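Local structure of Two-component response regulator yesN (Fusobacterium nucleatum, 3LSG) at residues Y51-Q54 with K55-K59; T67-K70 with N71-A75; G34-S37 with I38-K41; Y94-T97 with P98-R102. The protein probably binds specific DNA sequences as a transcription factor of a two-component system, this chain being its C-terminal helix-turn-helix domain of the AraC type. All coordinates share one frame; numbering follows the deposited sequence.

Contact 1 of 4, residues Y51-Q54 with K55-K59; sequences YLLQ and KRMEK
Gln54 and Glu58 meet one turn apart on helix 48-66, the long central helix of an AraC-type helix-turn-helix domain. Gln54 NE2 donates to Glu58 OE2 over 2.8 Å. The acceptor lies almost in the amide plane, yet the nitrogen comes from above the carboxylate plane, the two flat groups being turned 75° against each other. On another flank, Leu52 sets CD2 over one face of the Arg56 guanidinium, displaced toward its rim and 3.6 Å from NH1, while its second methyl, CD1, reaches NE at 3.7 Å. The arginine is extended from CG to NE, and NE goes on to bond the carbonyl oxygen of Tyr15. Leu53 CD1 packs on CG of the selenomethionine Met57 at 3.9 Å, and that side chain continues into Phe86, Phe90 and Tyr93 of helix 83-94. Tyr51 and Lys55 run alongside each other, with Tyr51 CE2 3.8 Å from Lys55 CG. Tyr51 is itself packed against helix 2-14 through Gln8 and Ile11. The lysine folds at chi2 (-86°) and chi3 (-67°), and its ammonium group forms a salt bridge with Glu12. A water in the plane of the tyrosine ring joins the two ends, lying 3.2 Å from Tyr51 OH and accepting from Lys55 NZ at 2.8 Å.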
loop_
_atom_site.group_PDB
_atom_site.type_symbol
_atom_site.label_atom_id
_atom_site.label_comp_id
_atom_site.label_asym_id
_atom_site.label_seq_id
_atom_site.Cartn_x
_atom_site.Cartn_y
_atom_site.Cartn_z
ATOM N N TYR A 51 3.969 -1.525 -10.660
ATOM C CA TYR A 51 5.364 -1.569 -11.068
ATOM C C TYR A 51 6.255 -1.647 -9.830
ATOM O O TYR A 51 7.235 -2.395 -9.793
ATOM C CB TYR A 51 5.709 -0.341 -11.914
ATOM C CG TYR A 51 7.125 -0.339 -12.464
ATOM C CD1 TYR A 51 7.390 -0.775 -13.753
ATOM C CD2 TYR A 51 8.183 0.118 -11.697
ATOM C CE1 TYR A 51 8.685 -0.757 -14.266
ATOM C CE2 TYR A 51 9.472 0.133 -12.184
ATOM C CZ TYR A 51 9.720 -0.300 -13.473
ATOM O OH TYR A 51 11.003 -0.282 -13.958
ATOM N N LEU A 52 5.918 -0.866 -8.813
ATOM C CA LEU A 52 6.717 -0.863 -7.598
ATOM C C LEU A 52 6.620 -2.235 -6.914
ATOM O O LEU A 52 7.622 -2.801 -6.500
ATOM C CB LEU A 52 6.255 0.244 -6.649
ATOM C CG LEU A 52 6.913 0.229 -5.262
ATOM C CD1 LEU A 52 8.445 0.266 -5.324
ATOM C CD2 LEU A 52 6.372 1.372 -4.389
ATOM N N LEU A 53 5.406 -2.763 -6.824
ATOM C CA LEU A 53 5.194 -4.091 -6.266
ATOM C C LEU A 53 6.020 -5.139 -7.022
ATOM O O LEU A 53 6.707 -5.955 -6.419
ATOM C CB LEU A 53 3.704 -4.444 -6.279
ATOM C CG LEU A 53 3.417 -5.868 -5.794
ATOM C CD1 LEU A 53 3.866 -6.008 -4.331
ATOM C CD2 LEU A 53 1.941 -6.206 -5.935
ATOM N N GLN A 54 5.995 -5.081 -8.348
ATOM C CA GLN A 54 6.765 -6.043 -9.140
ATOM C C GLN A 54 8.269 -6.003 -8.851
ATOM O O GLN A 54 8.903 -7.040 -8.741
ATOM C CB GLN A 54 6.534 -5.835 -10.632
ATOM C CG GLN A 54 7.463 -6.647 -11.493
ATOM C CD GLN A 54 7.132 -6.517 -12.957
ATOM O OE1 GLN A 54 6.353 -5.649 -13.346
ATOM N NE2 GLN A 54 7.710 -7.388 -13.778
ATOM N N LYS A 55 8.845 -4.810 -8.730
ATOM C CA LYS A 55 10.265 -4.721 -8.398
ATOM C C LYS A 55 10.574 -5.381 -7.049
ATOM O O LYS A 55 11.576 -6.082 -6.897
ATOM C CB LYS A 55 10.735 -3.265 -8.416
ATOM C CG LYS A 55 10.642 -2.634 -9.795
ATOM C CD LYS A 55 11.881 -2.921 -10.623
ATOM C CE LYS A 55 13.081 -2.203 -10.014
ATOM N NZ LYS A 55 14.204 -2.043 -10.978
ATOM N N ARG A 56 9.715 -5.145 -6.069
ATOM C CA ARG A 56 9.884 -5.730 -4.748
ATOM C C ARG A 56 9.714 -7.260 -4.723
ATOM O O ARG A 56 10.477 -7.952 -4.050
ATOM C CB ARG A 56 8.925 -5.065 -3.759
ATOM C CG ARG A 56 9.191 -3.562 -3.616
ATOM C CD ARG A 56 8.179 -2.871 -2.712
ATOM N NE ARG A 56 8.758 -1.649 -2.144
ATOM C CZ ARG A 56 8.046 -0.680 -1.580
ATOM N NH1 ARG A 56 6.721 -0.770 -1.510
ATOM N NH2 ARG A 56 8.663 0.377 -1.084
HETATM N N MSE A 57 8.725 -7.773 -5.449
HETATM C CA MSE A 57 8.508 -9.218 -5.530
HETATM C C MSE A 57 9.661 -9.929 -6.249
HETATM O O MSE A 57 10.090 -11.018 -5.855
HETATM C CB MSE A 57 7.184 -9.528 -6.249
HETATM C CG MSE A 57 5.922 -9.092 -5.493
HETATM SE SE MSE A 57 5.786 -9.788 -3.666
HETATM C CE MSE A 57 6.762 -8.450 -2.636
ATOM N N GLU A 58 10.158 -9.316 -7.317
ATOM C CA GLU A 58 11.275 -9.898 -8.033
ATOM C C GLU A 58 12.514 -9.971 -7.146
ATOM O O GLU A 58 13.221 -10.972 -7.161
ATOM C CB GLU A 58 11.530 -9.157 -9.352
ATOM C CG GLU A 58 10.411 -9.432 -10.369
ATOM C CD GLU A 58 10.458 -8.570 -11.631
ATOM O OE1 GLU A 58 11.203 -7.564 -11.679
ATOM O OE2 GLU A 58 9.720 -8.905 -12.583
ATOM N N LYS A 59 12.752 -8.935 -6.344
ATOM C CA LYS A 59 13.863 -8.956 -5.400
ATOM C C LYS A 59 13.600 -9.997 -4.299
ATOM O O LYS A 59 14.504 -10.701 -3.884
ATOM C CB LYS A 59 14.092 -7.570 -4.801
ATOM C CG LYS A 59 15.283 -7.446 -3.854
ATOM C CD LYS A 59 16.567 -7.961 -4.495
ATOM C CE LYS A 59 17.811 -7.456 -3.741
ATOM N NZ LYS A 59 19.080 -7.911 -4.376
HETATM O O HOH W 1 13.225 0.473 -11.819
#

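Contact 2 of 4, residues T67-K70 with N71-A75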
loop_
_atom_site.group_PDB
_atom_site.type_symbol
_atom_site.label_atom_id
_atom_site.label_comp_id
_atom_site.label_asym_id
_atom_site.label_seq_id
_atom_site.Cartn_x
_atom_site.Cartn_y
_atom_site.Cartn_z
ATOM N N THR A 67 19.494 -16.972 -0.651
ATOM C CA THR A 67 19.905 -16.789 0.740
ATOM C C THR A 67 19.098 -17.651 1.697
ATOM O O THR A 67 18.156 -18.337 1.294
ATOM C CB THR A 67 19.732 -15.330 1.204
ATOM O OG1 THR A 67 18.350 -15.077 1.482
ATOM C CG2 THR A 67 20.231 -14.345 0.150
ATOM N N GLU A 68 19.467 -17.581 2.974
ATOM C CA GLU A 68 18.750 -18.258 4.050
ATOM C C GLU A 68 18.030 -17.247 4.938
ATOM O O GLU A 68 17.594 -17.574 6.043
ATOM C CB GLU A 68 19.726 -19.086 4.896
ATOM C CG GLU A 68 20.447 -20.172 4.111
ATOM C CD GLU A 68 19.483 -21.176 3.505
ATOM O OE1 GLU A 68 18.569 -21.631 4.230
ATOM O OE2 GLU A 68 19.638 -21.505 2.306
ATOM N N LEU A 69 17.901 -16.020 4.445
ATOM C CA LEU A 69 17.181 -14.975 5.170
ATOM C C LEU A 69 15.762 -15.403 5.558
ATOM O O LEU A 69 15.067 -16.052 4.776
ATOM C CB LEU A 69 17.114 -13.696 4.326
ATOM C CG LEU A 69 18.439 -13.016 3.995
ATOM C CD1 LEU A 69 18.193 -11.923 2.980
ATOM C CD2 LEU A 69 19.104 -12.463 5.264
ATOM N N LYS A 70 15.334 -15.017 6.758
ATOM C CA LYS A 70 13.949 -15.219 7.198
ATOM C C LYS A 70 13.001 -14.258 6.478
ATOM O O LYS A 70 13.426 -13.230 5.934
ATOM C CB LYS A 70 13.834 -15.018 8.722
ATOM C CG LYS A 70 14.725 -15.962 9.538
ATOM C CD LYS A 70 14.170 -17.381 9.427
ATOM C CE LYS A 70 15.195 -18.438 9.708
ATOM N NZ LYS A 70 14.628 -19.763 9.333
ATOM N N ASN A 71 11.713 -14.587 6.470
ATOM C CA ASN A 71 10.722 -13.715 5.835
ATOM C C ASN A 71 10.773 -12.292 6.372
ATOM O O ASN A 71 10.688 -11.352 5.601
ATOM C CB ASN A 71 9.305 -14.297 5.959
ATOM C CG ASN A 71 9.116 -15.544 5.105
ATOM O OD1 ASN A 71 9.809 -15.724 4.109
ATOM N ND2 ASN A 71 8.163 -16.392 5.475
ATOM N N TYR A 72 10.912 -12.127 7.691
ATOM C CA TYR A 72 10.924 -10.782 8.253
ATOM C C TYR A 72 12.136 -9.997 7.747
ATOM O O TYR A 72 12.081 -8.775 7.656
ATOM C CB TYR A 72 10.810 -10.763 9.804
ATOM C CG TYR A 72 11.969 -11.413 10.518
ATOM C CD1 TYR A 72 13.151 -10.708 10.756
ATOM C CD2 TYR A 72 11.889 -12.738 10.945
ATOM C CE1 TYR A 72 14.231 -11.323 11.407
ATOM C CE2 TYR A 72 12.951 -13.359 11.582
ATOM C CZ TYR A 72 14.124 -12.653 11.804
ATOM O OH TYR A 72 15.178 -13.278 12.442
ATOM N N GLU A 73 13.210 -10.697 7.387
ATOM C CA GLU A 73 14.405 -10.028 6.857
ATOM C C GLU A 73 14.228 -9.652 5.392
ATOM O O GLU A 73 14.559 -8.550 4.977
ATOM C CB GLU A 73 15.630 -10.918 6.976
ATOM C CG GLU A 73 16.008 -11.291 8.392
ATOM C CD GLU A 73 17.297 -12.102 8.455
ATOM O OE1 GLU A 73 17.268 -13.307 8.131
ATOM O OE2 GLU A 73 18.343 -11.530 8.838
ATOM N N ILE A 74 13.728 -10.590 4.608
ATOM C CA ILE A 74 13.422 -10.312 3.216
ATOM C C ILE A 74 12.385 -9.198 3.095
ATOM O O ILE A 74 12.552 -8.297 2.283
ATOM C CB ILE A 74 12.954 -11.568 2.491
ATOM C CG1 ILE A 74 14.108 -12.568 2.406
ATOM C CG2 ILE A 74 12.462 -11.230 1.084
ATOM C CD1 ILE A 74 13.652 -13.974 1.968
ATOM N N ALA A 75 11.332 -9.241 3.910
ATOM C CA ALA A 75 10.325 -8.175 3.899
ATOM C C ALA A 75 11.007 -6.825 4.080
ATOM O O ALA A 75 10.785 -5.889 3.317
ATOM C CB ALA A 75 9.287 -8.395 5.000
#
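The ring of Tyr72 meets the aliphatic start of Lys70 obliquely, its CE2 3.4 Å from Lys70 CB, with Lys70 CG also near the same ring atom. This overlap depends on a first torsion of 64°, which places CG of the tyrosine between its backbone N and carbonyl carbon and swings the ring back toward the preceding loop. Glu73 returns to the same residue by a polar route: OE1 presents its anti lone pair to the backbone N of Lys70, forming a 2.9 Å bond with an N-H...O angle of 162°. Lys70 is the N-cap of helix 71-77, within the AraC-type helix-turn-helix domain, and the carboxylate three residues on thus ties the first turn back to the backbone of the N-cap residue. A negative group here would probably also interact favourably with the positive end of the helix dipole. On the carbonyl side of the cap, Lys70 O receives Ile74 N at 3.0 Å and, weakly, Glu73 N. Leu69 touches both of these residues. Its CD2 lies 3.5 Å from Glu73 OE1, the two side chains crossing at about a right angle, and its CB rests 3.7 Å from Ile74 CG1. Ile74 is buried and continues inward onto Ala60, Leu63 and Leu64 of helix 48-66. At the end of that helix, Thr67 makes an ST turn: Thr67 OG1 accepts from Leu69 N at 3.1 Å and also bonds the carbonyl oxygen of Leu63.

Contact 3 of 4, residues G34-S37 with I38-K41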
loop_
_atom_site.group_PDB
_atom_site.type_symbol
_atom_site.label_atom_id
_atom_site.label_comp_id
_atom_site.label_asym_id
_atom_site.label_seq_id
_atom_site.Cartn_x
_atom_site.Cartn_y
_atom_site.Cartn_z
ATOM N N GLY A 34 -1.364 13.117 -9.016
ATOM C CA GLY A 34 -2.451 12.964 -9.967
ATOM C C GLY A 34 -1.978 12.890 -11.403
ATOM O O GLY A 34 -2.391 12.009 -12.141
ATOM N N TYR A 35 -1.116 13.818 -11.816
ATOM C CA TYR A 35 -0.567 13.741 -13.164
ATOM C C TYR A 35 0.429 12.588 -13.347
ATOM O O TYR A 35 0.399 11.889 -14.364
ATOM C CB TYR A 35 0.064 15.068 -13.597
ATOM C CG TYR A 35 0.688 14.938 -14.949
ATOM C CD1 TYR A 35 -0.104 14.886 -16.096
ATOM C CD2 TYR A 35 2.067 14.801 -15.088
ATOM C CE1 TYR A 35 0.469 14.733 -17.348
ATOM C CE2 TYR A 35 2.647 14.650 -16.339
ATOM C CZ TYR A 35 1.844 14.623 -17.463
ATOM O OH TYR A 35 2.425 14.476 -18.707
ATOM N N LEU A 36 1.320 12.382 -12.378
ATOM C CA LEU A 36 2.259 11.268 -12.499
ATOM C C LEU A 36 1.524 9.937 -12.660
ATOM O O LEU A 36 1.916 9.091 -13.459
ATOM C CB LEU A 36 3.204 11.201 -11.307
ATOM C CG LEU A 36 4.184 10.023 -11.334
ATOM C CD1 LEU A 36 5.078 10.075 -12.556
ATOM C CD2 LEU A 36 5.008 10.000 -10.052
ATOM N N SER A 37 0.452 9.745 -11.905
ATOM C CA SER A 37 -0.274 8.476 -11.987
ATOM C C SER A 37 -0.676 8.162 -13.424
ATOM O O SER A 37 -0.471 7.049 -13.909
ATOM C CB SER A 37 -1.516 8.489 -11.099
ATOM O OG SER A 37 -2.338 7.373 -11.406
ATOM N N ILE A 38 -1.264 9.154 -14.086
ATOM C CA ILE A 38 -1.659 9.057 -15.496
ATOM C C ILE A 38 -0.464 8.896 -16.439
ATOM O O ILE A 38 -0.470 8.060 -17.338
ATOM C CB ILE A 38 -2.452 10.317 -15.923
ATOM C CG1 ILE A 38 -3.771 10.390 -15.143
ATOM C CG2 ILE A 38 -2.681 10.348 -17.457
ATOM C CD1 ILE A 38 -4.571 11.662 -15.411
HETATM N N MSE A 39 0.563 9.706 -16.245
HETATM C CA MSE A 39 1.697 9.649 -17.153
HETATM C C MSE A 39 2.475 8.345 -16.975
HETATM O O MSE A 39 2.938 7.753 -17.955
HETATM C CB MSE A 39 2.602 10.868 -16.990
HETATM C CG MSE A 39 3.870 10.796 -17.833
HETATM SE SE MSE A 39 5.374 10.001 -16.850
HETATM C CE MSE A 39 6.140 11.675 -16.186
ATOM N N PHE A 40 2.602 7.889 -15.733
ATOM C CA PHE A 40 3.294 6.630 -15.479
ATOM C C PHE A 40 2.605 5.498 -16.221
ATOM O O PHE A 40 3.248 4.738 -16.941
ATOM C CB PHE A 40 3.362 6.300 -13.987
ATOM C CG PHE A 40 4.240 5.120 -13.678
ATOM C CD1 PHE A 40 5.552 5.305 -13.256
ATOM C CD2 PHE A 40 3.769 3.826 -13.840
ATOM C CE1 PHE A 40 6.375 4.218 -12.988
ATOM C CE2 PHE A 40 4.582 2.742 -13.572
ATOM C CZ PHE A 40 5.889 2.938 -13.142
ATOM N N LYS A 41 1.298 5.387 -16.029
ATOM C CA LYS A 41 0.517 4.321 -16.640
ATOM C C LYS A 41 0.578 4.421 -18.160
ATOM O O LYS A 41 0.602 3.408 -18.859
ATOM C CB LYS A 41 -0.933 4.389 -16.169
ATOM C CG LYS A 41 -1.823 3.250 -16.662
ATOM C CD LYS A 41 -3.049 3.085 -15.753
ATOM C CE LYS A 41 -4.086 2.153 -16.358
ATOM N NZ LYS A 41 -3.482 0.851 -16.752
#
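Helix 33-44 belongs to the AraC-type helix-turn-helix domain, and on it Tyr35 and Met39 pack one turn apart. CB of Met39, a selenomethionine, stands over one face of the Tyr35 ring, 4.2 Å from the ring centroid and 28° off the normal, a CH-pi contact. Its nearest ring atom is Tyr35 CE2, at 3.8 Å. The Met39 chain starts with CG anti to its backbone N, then bends at chi2 and chi3; its terminal CE ends 4.1 Å from Leu36 CD1, so that one residue touches two side chains of the preceding turn by different parts of its chain. In the helical backbone, Leu36 O takes Phe40 N at 2.7 Å, and the CB of Phe40 also comes within 3.2 Å of Leu36 O. The next bond, Lys41 N to Ser37 O, is longer at 3.2 Å. Ser37 OG hydrogen-bonds Asp82 of the second subunit, and Lys41 packs on Asn84 of that same neighbouring chain. Within its own chain the helix packs on two others: Leu36 lies on Leu22, Leu25 and Ser26 of helix 22-28, Met39 on Ile7 of helix 2-14, and Phe40 on Ile7 and Ile11 of that same helix while its ring stacks with Phe44.

Contact 4 of 4, residues Y94-T97 with P98-R102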
loop_
_atom_site.group_PDB
_atom_site.type_symbol
_atom_site.label_atom_id
_atom_site.label_comp_id
_atom_site.label_asym_id
_atom_site.label_seq_id
_atom_site.Cartn_x
_atom_site.Cartn_y
_atom_site.Cartn_z
ATOM N N TYR A 94 2.734 -14.532 -6.530
ATOM C CA TYR A 94 3.282 -15.803 -7.006
ATOM C C TYR A 94 2.342 -16.997 -6.793
ATOM O O TYR A 94 2.655 -18.121 -7.196
ATOM C CB TYR A 94 4.640 -16.057 -6.348
ATOM C CG TYR A 94 5.738 -15.130 -6.839
ATOM C CD1 TYR A 94 6.218 -15.222 -8.155
ATOM C CD2 TYR A 94 6.305 -14.176 -5.997
ATOM C CE1 TYR A 94 7.237 -14.393 -8.610
ATOM C CE2 TYR A 94 7.327 -13.335 -6.448
ATOM C CZ TYR A 94 7.790 -13.450 -7.745
ATOM O OH TYR A 94 8.792 -12.612 -8.189
ATOM N N GLN A 95 1.195 -16.743 -6.162
ATOM C CA GLN A 95 0.209 -17.777 -5.863
ATOM C C GLN A 95 0.633 -18.808 -4.800
ATOM O O GLN A 95 -0.150 -19.692 -4.457
ATOM C CB GLN A 95 -0.259 -18.459 -7.158
ATOM C CG GLN A 95 -0.797 -17.434 -8.207
ATOM C CD GLN A 95 -1.400 -18.113 -9.444
ATOM O OE1 GLN A 95 -1.258 -19.327 -9.641
ATOM N NE2 GLN A 95 -2.075 -17.327 -10.279
ATOM N N ILE A 96 1.863 -18.700 -4.287
ATOM C CA ILE A 96 2.290 -19.499 -3.126
ATOM C C ILE A 96 3.038 -18.596 -2.127
ATOM O O ILE A 96 3.379 -17.470 -2.458
ATOM C CB ILE A 96 3.192 -20.695 -3.517
ATOM C CG1 ILE A 96 4.477 -20.208 -4.197
ATOM C CG2 ILE A 96 2.424 -21.718 -4.405
ATOM C CD1 ILE A 96 5.393 -21.366 -4.681
ATOM N N THR A 97 3.284 -19.094 -0.914
ATOM C CA THR A 97 3.942 -18.290 0.117
ATOM C C THR A 97 5.457 -18.270 -0.092
ATOM O O THR A 97 5.997 -19.090 -0.843
ATOM C CB THR A 97 3.663 -18.848 1.529
ATOM O OG1 THR A 97 4.270 -20.135 1.640
ATOM C CG2 THR A 97 2.158 -19.000 1.771
ATOM N N PRO A 98 6.149 -17.327 0.568
ATOM C CA PRO A 98 7.610 -17.304 0.499
ATOM C C PRO A 98 8.224 -18.615 0.962
ATOM O O PRO A 98 9.116 -19.127 0.297
ATOM C CB PRO A 98 7.976 -16.161 1.450
ATOM C CG PRO A 98 6.839 -15.190 1.270
ATOM C CD PRO A 98 5.604 -16.066 1.120
ATOM N N LYS A 99 7.736 -19.169 2.064
ATOM C CA LYS A 99 8.252 -20.454 2.522
ATOM C C LYS A 99 8.045 -21.485 1.434
ATOM O O LYS A 99 8.958 -22.246 1.101
ATOM C CB LYS A 99 7.522 -20.905 3.793
ATOM C CG LYS A 99 8.289 -21.885 4.665
ATOM C CD LYS A 99 8.852 -23.057 3.881
ATOM C CE LYS A 99 10.351 -22.882 3.605
ATOM N NZ LYS A 99 10.923 -23.996 2.789
ATOM N N GLN A 100 6.838 -21.531 0.878
ATOM C CA GLN A 100 6.522 -22.573 -0.106
ATOM C C GLN A 100 7.407 -22.376 -1.335
ATOM O O GLN A 100 7.800 -23.333 -2.011
ATOM C CB GLN A 100 5.030 -22.529 -0.496
ATOM C CG GLN A 100 4.090 -23.000 0.619
ATOM C CD GLN A 100 2.603 -22.642 0.382
ATOM O OE1 GLN A 100 2.275 -21.774 -0.419
ATOM N NE2 GLN A 100 1.714 -23.321 1.090
ATOM N N TYR A 101 7.737 -21.121 -1.606
ATOM C CA TYR A 101 8.553 -20.795 -2.769
ATOM C C TYR A 101 9.938 -21.441 -2.665
ATOM O O TYR A 101 10.571 -21.744 -3.677
ATOM C CB TYR A 101 8.692 -19.274 -2.909
ATOM C CG TYR A 101 9.052 -18.863 -4.302
ATOM C CD1 TYR A 101 8.059 -18.679 -5.270
ATOM C CD2 TYR A 101 10.377 -18.686 -4.676
ATOM C CE1 TYR A 101 8.377 -18.317 -6.562
ATOM C CE2 TYR A 101 10.712 -18.328 -5.976
ATOM C CZ TYR A 101 9.704 -18.142 -6.915
ATOM O OH TYR A 101 10.011 -17.778 -8.206
ATOM N N ARG A 102 10.397 -21.652 -1.437
ATOM C CA ARG A 102 11.679 -22.313 -1.191
ATOM C C ARG A 102 11.581 -23.836 -1.211
ATOM O O ARG A 102 12.589 -24.522 -1.125
ATOM C CB ARG A 102 12.241 -21.881 0.168
ATOM C CG ARG A 102 12.758 -20.473 0.194
ATOM C CD ARG A 102 13.093 -19.998 1.602
ATOM N NE ARG A 102 14.296 -19.164 1.578
ATOM C CZ ARG A 102 14.566 -18.193 2.445
ATOM N NH1 ARG A 102 13.717 -17.905 3.422
ATOM N NH2 ARG A 102 15.684 -17.499 2.323
#
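One face of the Tyr94 ring receives the edge of Tyr101, whose CE1 comes within 4.1 Å of Tyr94 CD1. The result is an edge-to-face pair with centroids 5.2 Å apart and planes at 52°. Phe90 meets both rings, so three aromatics cluster at the end of helix 83-94. The Tyr101 ring is approached obliquely by Ile96 as well, with Ile96 CD1 3.8 Å from Tyr101 CD1 and the two side chains crossing at about a right angle. The third flat group is the Gln100 amide: its OE1 accepts from Thr97 N at 2.9 Å along a nearly straight N-H, the donor lying tilted out of the carbonyl plane, while Ile96 CB sits 3.4 Å from that same OE1. In return, Thr97 OG1 accepts from Gln100 N at 3.0 Å. The two reciprocal bonds make a capping box at the start of helix 98-101, with Thr97 as N-cap. A first torsion of 65° points the threonine hydroxyl toward the amide of Gln100. Thr97 O then takes Tyr101 N at 2.8 Å, so the N-cap residue is gripped at its N, OG1 and O. The loop that delivers it leaves helix 83-94 at Gln95, which has a positive phi of 69°. Pro98, the first helical residue, is buried on Phe86, Ile87 and Phe90 of helix 83-94 and on Leu64 of helix 48-66, while Tyr101 packs on Lys61 and Leu65 of that long helix.

How the contacts relate
Contact 1 lies close to the middle of the chain, its centre 19 Å from that of contact 3 and 16 Å and 15 Å from those of contacts 2 and 4. It touches contact 3 where Tyr51 CB meets Phe40 CZ at 3.5 Å, and contact 4 through a weak bond from Tyr94 OH to Met57 O. Contacts 2 and 4 are joined by Arg102, whose NH1 bonds Leu69 O at 2.7 Å and whose NH2 bonds Thr67 O at 2.8 Å. Contact 3 sits on the opposite side of the chain's centre from both, with centres 33 Å from contact 2 and 32 Å from contact 4, consistent with the bipartite AraC-type domain, in which a long central helix, here helix 48-66, links two halves.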